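Local coordinates for protein malonate decarboxylase subunit alpha (Acinetobacter baumannii ATCC 17978, PDB 6MPR) that probably acts as the transferase subunit of malonate decarboxylase, exchanging acetate for malonate on the acyl carrier protein so that decarboxylation can follow, at residues L429-V434 / V472-T477; D60-E65 / V158-G163; I277-P282 / H303-P308. One frame throughout, in Å; residues are numbered along the deposited sequence. Where two conformers were deposited one is given.

The three contacts illustrate how a chain with two large sheets is tied together by both strand pairing and side-chain bonds. Contacts 1 and 2 each join two parallel strands, but in different sheets and on opposite sides of the chain's centre, with centres about 36 Å apart and nearest atoms about 26 Å apart. Contact 3 adds a joint between a helix and a turn that leads into another helix. It belongs with contact 1: their centres lie about 20 Å apart, and Met433 SD of contact 1 packs 4.0 Å from Ile277 CD1 of contact 3. Contact 2 stays separate from contact 3 as well, its nearest atoms about 20 Å away and the centres about 36 Å apart.

Contact 1 (L429-V434 / V472-T477); sequences LVVQMV and VTHLLT
Val430 O is gripped by two consecutive backbone N-H groups, those of Thr473 at 2.9 Å (N to O) and of His474 at 3.3 Å (N to O). The first donor lies in the carbonyl plane, whereas the second is tilted 32° from it. Thr473 also returns a bond through its side chain: Val430 N donates to Thr473 OG1 over 2.9 Å. With chi1 at 59°, that hydroxyl sits between its own N and carbonyl carbon, and it also shares a hydrogen bond with His474 ND1 at the edge of the imidazole, which helps to fix the rotation of the ring. Regular parallel pairing follows, from Gln432 N to His474 O, from Leu476 N to Gln432 O (2.8 Å, almost straight at 177°) and from Val434 N to Leu476 O.

Val431, Met433, His474 and Leu476 share one face of the sheet. Here both methyls of Val431 rest on His474 CB, while Leu429 CD2 approaches His474 CE1 to 3.8 Å. The extended Met433 chain runs alongside Leu476, its CG 3.7 Å from CD2 in the Leu476 conformer given. On the other face, Leu475 CD1 leans back over the first strand, 3.5 Å from Gln432 O and also against Gln432 CB.

Helix 244-261 covers the Val431 and Met433 face, with Ile257 and Met249 against those two residues, and strand 363-366 continues the sheet beyond 429-433 through backbone bonds to Val431.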
ATOM      1  N   LEU A 429     -13.366  -7.658  -6.617  1.00 11.53           N
ATOM      2  CA  LEU A 429     -14.178  -8.764  -6.123  1.00  9.54           C
ATOM      3  C   LEU A 429     -13.654  -9.224  -4.773  1.00 10.87           C
ATOM      4  O   LEU A 429     -12.459  -9.465  -4.605  1.00 12.22           O
ATOM      5  CB  LEU A 429     -14.185  -9.938  -7.105  1.00  9.81           C
ATOM      6  CG  LEU A 429     -14.965  -9.738  -8.415  1.00 15.10           C
ATOM      7  CD1 LEU A 429     -14.298  -8.685  -9.323  1.00 13.84           C
ATOM      8  CD2 LEU A 429     -15.123 -11.076  -9.142  1.00 10.72           C
ATOM      9  N   VAL A 430     -14.558  -9.315  -3.804  1.00 12.77           N
ATOM     10  CA  VAL A 430     -14.245  -9.736  -2.447  1.00 11.04           C
ATOM     11  C   VAL A 430     -15.258 -10.819  -2.109  1.00 10.16           C
ATOM     12  O   VAL A 430     -16.460 -10.538  -2.010  1.00 11.04           O
ATOM     13  CB  VAL A 430     -14.317  -8.564  -1.462  1.00 11.25           C
ATOM     14  CG1 VAL A 430     -14.246  -9.037  -0.030  1.00  9.03           C
ATOM     15  CG2 VAL A 430     -13.187  -7.587  -1.755  1.00 10.34           C
ATOM     16  N   VAL A 431     -14.786 -12.064  -1.990  1.00 10.61           N
ATOM     17  CA  VAL A 431     -15.643 -13.232  -1.831  1.00  9.99           C
ATOM     18  C   VAL A 431     -15.492 -13.769  -0.415  1.00 13.48           C
ATOM     19  O   VAL A 431     -14.376 -14.076   0.024  1.00  9.60           O
ATOM     20  CB  VAL A 431     -15.295 -14.330  -2.851  1.00 11.38           C
ATOM     21  CG1 VAL A 431     -16.300 -15.496  -2.744  1.00 11.47           C
ATOM     22  CG2 VAL A 431     -15.225 -13.748  -4.259  1.00 11.57           C
ATOM     23  N   GLN A 432     -16.611 -13.919   0.280  1.00 10.31           N
ATOM     24  CA  GLN A 432     -16.652 -14.688   1.523  1.00 12.96           C
ATOM     25  C   GLN A 432     -17.146 -16.095   1.201  1.00 17.57           C
ATOM     26  O   GLN A 432     -18.320 -16.284   0.855  1.00 14.99           O
ATOM     27  CB  GLN A 432     -17.555 -14.031   2.564  1.00 19.74           C
ATOM     28  CG  GLN A 432     -16.878 -12.948   3.357  1.00 25.64           C
ATOM     29  CD  GLN A 432     -15.906 -13.497   4.395  1.00 40.99           C
ATOM     30  OE1 GLN A 432     -15.234 -12.740   5.086  1.00 49.38           O
ATOM     31  NE2 GLN A 432     -15.821 -14.816   4.501  1.00 45.29           N
ATOM     32  N   MET A 433     -16.253 -17.079   1.329  1.00 12.85           N
ATOM     33  CA  MET A 433     -16.522 -18.473   0.978  1.00 11.34           C
ATOM     34  C   MET A 433     -16.515 -19.259   2.281  1.00 18.23           C
ATOM     35  O   MET A 433     -15.451 -19.535   2.844  1.00 16.37           O
ATOM     36  CB  MET A 433     -15.475 -18.998  -0.006  1.00 12.58           C
ATOM     37  CG  MET A 433     -15.574 -20.473  -0.307  1.00 14.82           C
ATOM     38  SD  MET A 433     -14.243 -20.907  -1.462  1.00 23.67           S
ATOM     39  CE  MET A 433     -14.830 -22.463  -2.049  1.00 24.53           C
ATOM     40  N   VAL A 434     -17.705 -19.621   2.760  1.00 13.48           N
ATOM     41  CA  VAL A 434     -17.888 -20.069   4.131  0.53 16.84           C
ATOM     42  C   VAL A 434     -19.000 -21.122   4.160  1.00 17.84           C
ATOM     43  O   VAL A 434     -20.018 -20.968   3.476  1.00 14.88           O
ATOM     44  CB  VAL A 434     -18.171 -18.802   4.983  0.53 16.39           C
ATOM     45  CG1 VAL A 434     -19.622 -18.660   5.351  0.53 17.24           C
ATOM     46  CG2 VAL A 434     -17.184 -18.678   6.165  0.53 21.32           C
ATOM     47  N   VAL A 472     -18.278  -6.811   0.463  1.00 16.58           N
ATOM     48  CA  VAL A 472     -18.446  -8.159  -0.067  1.00 14.39           C
ATOM     49  C   VAL A 472     -19.203  -8.073  -1.384  1.00 17.87           C
ATOM     50  O   VAL A 472     -20.328  -7.565  -1.428  1.00 16.03           O
ATOM     51  CB  VAL A 472     -19.186  -9.060   0.934  1.00 17.92           C
ATOM     52  CG1 VAL A 472     -19.387 -10.469   0.326  1.00 14.74           C
ATOM     53  CG2 VAL A 472     -18.448  -9.111   2.274  1.00 15.05           C
ATOM     54  N   THR A 473     -18.589  -8.570  -2.458  1.00 11.95           N
ATOM     55  CA  THR A 473     -19.291  -8.680  -3.736  1.00 13.86           C
ATOM     56  C   THR A 473     -19.958 -10.041  -3.924  1.00 12.42           C
ATOM     57  O   THR A 473     -20.975 -10.135  -4.628  1.00 13.79           O
ATOM     58  CB  THR A 473     -18.330  -8.417  -4.903  1.00 12.88           C
ATOM     59  OG1 THR A 473     -17.248  -9.363  -4.877  1.00 13.00           O
ATOM     60  CG2 THR A 473     -17.775  -7.002  -4.833  1.00 16.13           C
ATOM     61  N   HIS A 474     -19.432 -11.091  -3.292  1.00 11.94           N
ATOM     62  CA  HIS A 474     -19.936 -12.453  -3.475  1.00 14.91           C
ATOM     63  C   HIS A 474     -19.943 -13.183  -2.140  1.00 16.39           C
ATOM     64  O   HIS A 474     -18.907 -13.233  -1.469  1.00 12.94           O
ATOM     65  CB  HIS A 474     -19.062 -13.252  -4.450  1.00 11.82           C
ATOM     66  CG  HIS A 474     -19.039 -12.708  -5.848  1.00 13.17           C
ATOM     67  ND1 HIS A 474     -18.339 -11.570  -6.195  1.00 13.98           N
ATOM     68  CD2 HIS A 474     -19.630 -13.150  -6.985  1.00 15.29           C
ATOM     69  CE1 HIS A 474     -18.479 -11.348  -7.491  1.00 12.35           C
ATOM     70  NE2 HIS A 474     -19.268 -12.288  -7.992  1.00 12.61           N
ATOM     71  N   LEU A 475     -21.075 -13.800  -1.786  1.00 13.40           N
ATOM     72  CA  LEU A 475     -21.168 -14.727  -0.656  1.00 16.41           C
ATOM     73  C   LEU A 475     -21.349 -16.139  -1.196  1.00 14.25           C
ATOM     74  O   LEU A 475     -22.337 -16.414  -1.881  1.00 13.42           O
ATOM     75  CB  LEU A 475     -22.335 -14.368   0.267  1.00 15.23           C
ATOM     76  CG  LEU A 475     -22.555 -15.277   1.479  1.00 12.88           C
ATOM     77  CD1 LEU A 475     -21.316 -15.296   2.396  1.00 15.23           C
ATOM     78  CD2 LEU A 475     -23.768 -14.816   2.252  1.00 13.53           C
ATOM     79  N   LEU A 476     -20.422 -17.039  -0.865  1.00 12.07           N
ATOM     80  CA  LEU A 476     -20.417 -18.403  -1.386  0.55 12.57           C
ATOM     81  C   LEU A 476     -20.467 -19.384  -0.222  1.00 12.45           C
ATOM     82  O   LEU A 476     -19.555 -19.399   0.614  1.00 12.79           O
ATOM     83  CB  LEU A 476     -19.167 -18.637  -2.234  0.55 14.66           C
ATOM     84  CG  LEU A 476     -18.802 -20.076  -2.560  0.55 15.12           C
ATOM     85  CD1 LEU A 476     -19.951 -20.744  -3.288  0.55 12.65           C
ATOM     86  CD2 LEU A 476     -17.524 -20.097  -3.391  0.55 12.03           C
ATOM     87  N   THR A 477     -21.525 -20.200  -0.168  1.00 12.84           N
ATOM     88  CA  THR A 477     -21.667 -21.250   0.840  1.00 15.27           C
ATOM     89  C   THR A 477     -21.865 -22.588   0.141  1.00 15.11           C
ATOM     90  O   THR A 477     -21.918 -22.666  -1.093  1.00 17.57           O
ATOM     91  CB  THR A 477     -22.853 -20.995   1.787  1.00 15.79           C
ATOM     92  OG1 THR A 477     -24.078 -21.293   1.101  1.00 14.04           O
ATOM     93  CG2 THR A 477     -22.878 -19.558   2.276  1.00 15.31           C
TER

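Contact 2 (D60-E65 / V158-G163)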
ATOM      1  N   ASP A  60      10.075   2.724  25.289  1.00 16.08           N
ATOM      2  CA  ASP A  60      10.413   2.599  23.873  1.00 12.35           C
ATOM      3  C   ASP A  60       9.301   1.910  23.100  1.00 17.29           C
ATOM      4  O   ASP A  60       8.698   0.948  23.584  1.00 19.14           O
ATOM      5  CB  ASP A  60      11.690   1.777  23.699  1.00 11.85           C
ATOM      6  CG  ASP A  60      12.939   2.620  23.675  1.00 19.63           C
ATOM      7  OD1 ASP A  60      12.830   3.863  23.674  1.00 18.69           O
ATOM      8  OD2 ASP A  60      14.034   2.025  23.632  1.00 18.05           O
ATOM      9  N   LYS A  61       9.052   2.387  21.876  1.00 13.06           N
ATOM     10  CA  LYS A  61       8.333   1.598  20.877  1.00 10.41           C
ATOM     11  C   LYS A  61       9.281   0.549  20.301  1.00  9.41           C
ATOM     12  O   LYS A  61      10.287   0.895  19.678  1.00 11.89           O
ATOM     13  CB  LYS A  61       7.789   2.499  19.769  1.00 12.64           C
ATOM     14  CG  LYS A  61       6.760   3.509  20.251  1.00 16.32           C
ATOM     15  CD  LYS A  61       6.275   4.385  19.098  1.00 16.60           C
ATOM     16  CE  LYS A  61       5.345   5.493  19.577  1.00 25.77           C
ATOM     17  NZ  LYS A  61       5.985   6.360  20.603  1.00 33.15           N
ATOM     18  N   VAL A  62       8.955  -0.724  20.490  1.00 12.00           N
ATOM     19  CA  VAL A  62       9.833  -1.832  20.120  1.00  8.45           C
ATOM     20  C   VAL A  62       9.066  -2.676  19.130  1.00  9.79           C
ATOM     21  O   VAL A  62       8.062  -3.292  19.494  1.00  9.50           O
ATOM     22  CB  VAL A  62      10.242  -2.669  21.342  1.00  8.65           C
ATOM     23  CG1 VAL A  62      11.120  -3.850  20.916  1.00  8.46           C
ATOM     24  CG2 VAL A  62      10.961  -1.770  22.366  1.00 12.84           C
ATOM     25  N   VAL A  63       9.528  -2.698  17.883  1.00  9.79           N
ATOM     26  CA  VAL A  63       9.025  -3.649  16.898  1.00 10.58           C
ATOM     27  C   VAL A  63       9.708  -4.985  17.146  1.00  9.66           C
ATOM     28  O   VAL A  63      10.939  -5.051  17.217  1.00  8.71           O
ATOM     29  CB  VAL A  63       9.308  -3.146  15.476  1.00  6.75           C
ATOM     30  CG1 VAL A  63       9.002  -4.236  14.438  1.00  8.38           C
ATOM     31  CG2 VAL A  63       8.489  -1.874  15.182  1.00 11.32           C
ATOM     32  N   LEU A  64       8.919  -6.052  17.249  1.00  8.02           N
ATOM     33  CA  LEU A  64       9.437  -7.390  17.517  1.00 13.71           C
ATOM     34  C   LEU A  64       8.817  -8.325  16.496  1.00  7.86           C
ATOM     35  O   LEU A  64       7.587  -8.372  16.370  1.00 11.58           O
ATOM     36  CB  LEU A  64       9.096  -7.854  18.942  1.00 10.30           C
ATOM     37  CG  LEU A  64       9.407  -9.317  19.296  1.00  8.76           C
ATOM     38  CD1 LEU A  64      10.886  -9.580  19.128  1.00  9.63           C
ATOM     39  CD2 LEU A  64       8.981  -9.621  20.732  1.00 10.41           C
ATOM     40  N   GLU A  65       9.656  -9.030  15.741  1.00 11.15           N
ATOM     41  CA  GLU A  65       9.172 -10.020  14.782  1.00 13.62           C
ATOM     42  C   GLU A  65       8.915 -11.348  15.490  1.00 13.62           C
ATOM     43  O   GLU A  65       9.818 -11.886  16.136  1.00 11.54           O
ATOM     44  CB  GLU A  65      10.205 -10.218  13.669  1.00 13.57           C
ATOM     45  CG  GLU A  65      10.401  -9.011  12.748  1.00  8.82           C
ATOM     46  CD  GLU A  65      11.424  -9.288  11.658  1.00 14.89           C
ATOM     47  OE1 GLU A  65      11.958 -10.413  11.603  1.00 11.90           O
ATOM     48  OE2 GLU A  65      11.720  -8.374  10.874  1.00 13.72           O
ATOM     49  N   VAL A 158      13.192   0.847  18.533  1.00 10.67           N
ATOM     50  CA  VAL A 158      13.972  -0.384  18.494  1.00 10.24           C
ATOM     51  C   VAL A 158      13.262  -1.340  17.546  1.00 11.94           C
ATOM     52  O   VAL A 158      12.030  -1.437  17.556  1.00 10.97           O
ATOM     53  CB  VAL A 158      14.106  -1.030  19.891  1.00  9.24           C
ATOM     54  CG1 VAL A 158      14.897  -2.347  19.815  1.00 11.16           C
ATOM     55  CG2 VAL A 158      14.736  -0.046  20.888  1.00 11.50           C
ATOM     56  N   VAL A 159      14.030  -2.036  16.722  1.00  9.19           N
ATOM     57  CA  VAL A 159      13.495  -3.113  15.895  1.00  9.85           C
ATOM     58  C   VAL A 159      14.300  -4.377  16.163  1.00 13.36           C
ATOM     59  O   VAL A 159      15.535  -4.364  16.067  1.00 11.33           O
ATOM     60  CB  VAL A 159      13.516  -2.749  14.400  1.00 10.75           C
ATOM     61  CG1 VAL A 159      12.975  -3.902  13.574  1.00  8.35           C
ATOM     62  CG2 VAL A 159      12.681  -1.485  14.141  1.00 12.11           C
ATOM     63  N   LEU A 160      13.593  -5.464  16.489  1.00  9.26           N
ATOM     64  CA  LEU A 160      14.168  -6.780  16.794  1.00  9.25           C
ATOM     65  C   LEU A 160      13.712  -7.734  15.695  1.00 11.57           C
ATOM     66  O   LEU A 160      12.530  -8.099  15.627  1.00 11.45           O
ATOM     67  CB  LEU A 160      13.715  -7.268  18.170  1.00  8.70           C
ATOM     68  CG  LEU A 160      13.966  -6.332  19.352  1.00  9.01           C
ATOM     69  CD1 LEU A 160      13.364  -6.952  20.635  1.00 11.23           C
ATOM     70  CD2 LEU A 160      15.465  -6.082  19.499  1.00 11.73           C
ATOM     71  N   SER A 161      14.642  -8.127  14.823  1.00 11.82           N
ATOM     72  CA  SER A 161      14.312  -8.852  13.604  0.52  9.19           C
ATOM     73  C   SER A 161      15.186 -10.089  13.481  1.00 10.37           C
ATOM     74  O   SER A 161      16.108 -10.309  14.266  1.00 10.94           O
ATOM     75  CB  SER A 161      14.491  -7.970  12.354  0.52  9.25           C
ATOM     76  OG  SER A 161      13.561  -6.911  12.334  0.52 12.84           O
ATOM     77  N   ALA A 162      14.885 -10.918  12.479  1.00  8.02           N
ATOM     78  CA  ALA A 162      15.614 -12.162  12.255  1.00 14.60           C
ATOM     79  C   ALA A 162      15.981 -12.352  10.790  1.00 14.07           C
ATOM     80  O   ALA A 162      15.237 -11.949   9.889  1.00 14.65           O
ATOM     81  CB  ALA A 162      14.786 -13.375  12.705  1.00  9.49           C
ATOM     82  N   GLY A 163      17.118 -13.028  10.561  1.00 12.05           N
ATOM     83  CA  GLY A 163      17.537 -13.399   9.225  1.00 11.78           C
ATOM     84  C   GLY A 163      18.316 -14.704   9.233  1.00 12.91           C
ATOM     85  O   GLY A 163      18.595 -15.283  10.283  1.00 11.85           O
TER
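Val62, Val63 and Leu64 pair in parallel with Val158, Val159 and Leu160, the strand axes 4.6 Å apart and only 13° from parallel. Val63 lies at the middle of the register, its N donating to Val158 O and its O accepting from Leu160 N, each over 2.8 Å. Side chains alternate between two faces. On one, Leu160 CD1 touches both Val62 CG1 (3.8 Å) and Leu64 CD1 (3.9 Å), because CG stands anti to the carbonyl carbon and leans beside the backbone N (chi1 -54°). On the other, Val63 and Val159 lie side by side and point the same way.

Past Leu64 the pattern changes. Glu65 N still donates to Leu160 O, but the next strand N-H, that of Ala162, is taken by the Glu65 carboxylate: Ala162 N reaches OE1 over 3.1 Å, arriving 53° out of the carboxylate plane. In the Ser161 conformer given, OG donates to Glu65 OE2 at 2.8 Å from above that plane.

Ser181 OG of helix 181-189 also bonds OE2. A buried carboxylate thus substitutes for a backbone carbonyl, extending the strand pairing by a side-chain bond, while Ser161, Ser181 and Ala162 surround its oxygens with hydrogen-bonding groups, which probably helps to stabilise it there.

Contact 3 (I277-P282 / H303-P308)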
ATOM      1  N   ILE A 277     -10.084 -25.407  -4.487  1.00 11.97           N
ATOM      2  CA  ILE A 277     -10.071 -24.645  -5.742  1.00 11.78           C
ATOM      3  C   ILE A 277      -8.760 -24.874  -6.484  1.00 13.03           C
ATOM      4  O   ILE A 277      -8.745 -25.233  -7.672  1.00 11.84           O
ATOM      5  CB  ILE A 277     -10.285 -23.141  -5.466  1.00 12.20           C
ATOM      6  CG1 ILE A 277     -11.723 -22.856  -5.039  1.00 13.50           C
ATOM      7  CG2 ILE A 277      -9.934 -22.315  -6.698  1.00 13.20           C
ATOM      8  CD1 ILE A 277     -11.942 -21.407  -4.643  1.00 15.43           C
ATOM      9  N   GLU A 278      -7.639 -24.653  -5.786  1.00 14.83           N
ATOM     10  CA  GLU A 278      -6.320 -24.832  -6.384  1.00 12.53           C
ATOM     11  C   GLU A 278      -6.157 -26.233  -6.961  1.00 13.49           C
ATOM     12  O   GLU A 278      -5.606 -26.399  -8.059  1.00 14.21           O
ATOM     13  CB  GLU A 278      -5.241 -24.543  -5.335  1.00 13.27           C
ATOM     14  CG  GLU A 278      -5.320 -23.114  -4.757  1.00 10.11           C
ATOM     15  CD  GLU A 278      -4.520 -22.900  -3.483  1.00 14.74           C
ATOM     16  OE1 GLU A 278      -3.616 -23.702  -3.180  1.00 14.98           O
ATOM     17  OE2 GLU A 278      -4.820 -21.907  -2.776  1.00 12.37           O
ATOM     18  N   LEU A 279      -6.658 -27.251  -6.256  1.00 17.12           N
ATOM     19  CA  LEU A 279      -6.464 -28.640  -6.664  1.00 13.41           C
ATOM     20  C   LEU A 279      -7.454 -29.127  -7.719  1.00 17.33           C
ATOM     21  O   LEU A 279      -7.215 -30.184  -8.316  1.00 16.08           O
ATOM     22  CB  LEU A 279      -6.524 -29.565  -5.445  1.00 13.96           C
ATOM     23  CG  LEU A 279      -5.275 -29.457  -4.564  1.00 16.02           C
ATOM     24  CD1 LEU A 279      -5.451 -30.228  -3.257  1.00 19.06           C
ATOM     25  CD2 LEU A 279      -4.052 -29.950  -5.328  1.00 15.03           C
ATOM     26  N   ILE A 280      -8.541 -28.406  -7.990  1.00 14.46           N
ATOM     27  CA  ILE A 280      -9.435 -28.823  -9.061  1.00 14.64           C
ATOM     28  C   ILE A 280      -9.351 -27.921 -10.280  1.00 18.20           C
ATOM     29  O   ILE A 280     -10.009 -28.208 -11.282  1.00 13.83           O
ATOM     30  CB  ILE A 280     -10.906 -28.968  -8.602  1.00 14.17           C
ATOM     31  CG1 ILE A 280     -11.557 -27.616  -8.321  1.00 18.53           C
ATOM     32  CG2 ILE A 280     -11.040 -29.930  -7.428  1.00 16.59           C
ATOM     33  CD1 ILE A 280     -13.049 -27.705  -8.110  1.00 19.23           C
ATOM     34  N   LEU A 281      -8.554 -26.857 -10.249  1.00 14.47           N
ATOM     35  CA  LEU A 281      -8.272 -26.159 -11.501  1.00 16.02           C
ATOM     36  C   LEU A 281      -7.779 -27.103 -12.590  1.00 16.45           C
ATOM     37  O   LEU A 281      -8.335 -27.062 -13.698  1.00 14.85           O
ATOM     38  CB  LEU A 281      -7.275 -25.017 -11.268  1.00 18.86           C
ATOM     39  CG  LEU A 281      -7.857 -23.760 -10.638  1.00 17.25           C
ATOM     40  CD1 LEU A 281      -6.712 -22.822 -10.318  1.00 12.50           C
ATOM     41  CD2 LEU A 281      -8.855 -23.110 -11.602  1.00 17.49           C
ATOM     42  N   PRO A 282      -6.802 -27.990 -12.356  1.00 17.13           N
ATOM     43  CA  PRO A 282      -6.299 -28.817 -13.462  1.00 17.24           C
ATOM     44  C   PRO A 282      -7.222 -29.956 -13.859  1.00 17.93           C
ATOM     45  O   PRO A 282      -6.920 -30.663 -14.831  1.00 16.42           O
ATOM     46  CB  PRO A 282      -4.966 -29.368 -12.915  1.00 23.06           C
ATOM     47  CG  PRO A 282      -4.637 -28.501 -11.723  1.00 15.33           C
ATOM     48  CD  PRO A 282      -5.962 -28.142 -11.154  1.00 16.57           C
ATOM     49  N   HIS A 303       1.898 -22.206  -1.820  1.00  8.87           N
ATOM     50  CA  HIS A 303       1.048 -23.279  -1.320  1.00 12.46           C
ATOM     51  C   HIS A 303       1.466 -24.584  -1.984  1.00 12.58           C
ATOM     52  O   HIS A 303       1.517 -24.644  -3.224  1.00 13.07           O
ATOM     53  CB  HIS A 303      -0.421 -23.016  -1.661  1.00 14.08           C
ATOM     54  CG  HIS A 303      -1.046 -21.872  -0.920  1.00 13.84           C
ATOM     55  ND1 HIS A 303      -2.401 -21.605  -0.986  1.00 11.80           N
ATOM     56  CD2 HIS A 303      -0.512 -20.927  -0.111  1.00 13.99           C
ATOM     57  CE1 HIS A 303      -2.671 -20.544  -0.243  1.00 10.71           C
ATOM     58  NE2 HIS A 303      -1.545 -20.117   0.301  1.00 14.57           N
ATOM     59  N   PRO A 304       1.781 -25.640  -1.221  1.00 11.84           N
ATOM     60  CA  PRO A 304       1.992 -26.938  -1.872  1.00 12.74           C
ATOM     61  C   PRO A 304       0.779 -27.373  -2.661  1.00 12.06           C
ATOM     62  O   PRO A 304       0.923 -28.066  -3.678  1.00 11.53           O
ATOM     63  CB  PRO A 304       2.284 -27.887  -0.694  1.00 14.44           C
ATOM     64  CG  PRO A 304       2.842 -26.970   0.366  1.00 13.27           C
ATOM     65  CD  PRO A 304       1.964 -25.740   0.236  1.00 12.80           C
ATOM     66  N   THR A 305      -0.423 -26.958  -2.247  1.00 12.51           N
ATOM     67  CA  THR A 305      -1.607 -27.362  -2.997  1.00 11.08           C
ATOM     68  C   THR A 305      -1.725 -26.654  -4.341  1.00 15.11           C
ATOM     69  O   THR A 305      -2.582 -27.042  -5.143  1.00 14.26           O
ATOM     70  CB  THR A 305      -2.881 -27.122  -2.185  1.00 11.38           C
ATOM     71  OG1 THR A 305      -2.964 -25.749  -1.775  1.00 12.95           O
ATOM     72  CG2 THR A 305      -2.912 -28.028  -0.971  1.00 13.89           C
ATOM     73  N   LEU A 306      -0.891 -25.639  -4.612  1.00 11.87           N
ATOM     74  CA  LEU A 306      -0.835 -25.032  -5.938  1.00 12.56           C
ATOM     75  C   LEU A 306       0.086 -25.776  -6.901  1.00 16.65           C
ATOM     76  O   LEU A 306       0.101 -25.453  -8.091  1.00 12.85           O
ATOM     77  CB  LEU A 306      -0.388 -23.556  -5.834  1.00 10.78           C
ATOM     78  CG  LEU A 306      -0.713 -22.631  -7.011  1.00 12.26           C
ATOM     79  CD1 LEU A 306      -2.226 -22.453  -7.124  1.00 16.38           C
ATOM     80  CD2 LEU A 306      -0.020 -21.274  -6.821  1.00 12.43           C
ATOM     81  N   ILE A 307       0.841 -26.772  -6.432  1.00 12.58           N
ATOM     82  CA  ILE A 307       1.802 -27.451  -7.310  1.00 11.40           C
ATOM     83  C   ILE A 307       1.150 -28.012  -8.576  1.00 11.86           C
ATOM     84  O   ILE A 307       1.682 -27.776  -9.670  1.00 11.97           O
ATOM     85  CB  ILE A 307       2.591 -28.502  -6.521  1.00 11.76           C
ATOM     86  CG1 ILE A 307       3.524 -27.801  -5.512  1.00 11.34           C
ATOM     87  CG2 ILE A 307       3.398 -29.400  -7.460  1.00 12.34           C
ATOM     88  CD1 ILE A 307       4.283 -28.753  -4.611  1.00 12.36           C
ATOM     89  N   PRO A 308       0.028 -28.738  -8.514  1.00 13.64           N
ATOM     90  CA  PRO A 308      -0.542 -29.257  -9.771  1.00 12.92           C
ATOM     91  C   PRO A 308      -0.949 -28.153 -10.744  1.00 12.40           C
ATOM     92  O   PRO A 308      -0.741 -28.287 -11.957  1.00 14.25           O
ATOM     93  CB  PRO A 308      -1.738 -30.094  -9.286  1.00 13.01           C
ATOM     94  CG  PRO A 308      -1.338 -30.525  -7.908  1.00 12.98           C
ATOM     95  CD  PRO A 308      -0.663 -29.304  -7.336  1.00 13.14           C
TER
HETATM   96  O   HOH W   1      -3.032 -27.167  -7.772  1.00 12.29           O
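A buried histidine-carboxylate hydrogen bond joins helix 272-287 to the turn that leads into helix 307-311. Glu278 sends an extended side chain out of its helix (chi2 165°), and the carboxylate meets the edge of the His303 ring with the two planes 34° apart. His303 ND1 donates to Glu278 OE2 over 3.0 Å, on the syn side and 17° out of the carboxylate plane, with a weak second bond to OE1. The hydroxyl of Thr305 completes the grip: OG1 donates to Glu278 OE1 at 2.6 Å, again on the syn side but farther out of the carboxylate plane. Two groups of the turn therefore hold the carboxylate, while His268 ND1 bonds OE2 from elsewhere in the chain and so shares that oxygen with His303.

The backbones are joined less directly. A water donates to both Glu278 O and Thr305 O, its oxygen 2.7 Å from each, bridging helix and turn. Apolar packing lines both flanks. Leu306 CD1 lies across Glu278 CG, and Leu279 directs CD2 to Pro308 CG at 3.8 Å; farther along, Pro282 CG comes 4.1 Å from Pro308 CB.

Helix 547-553 backs the second segment, with Leu550 and Trp553 against Pro308. The arrangement is that of a buried polar cluster in which one carboxylate gathers His303, Thr305 and His268, tying a helix to the turn that begins another.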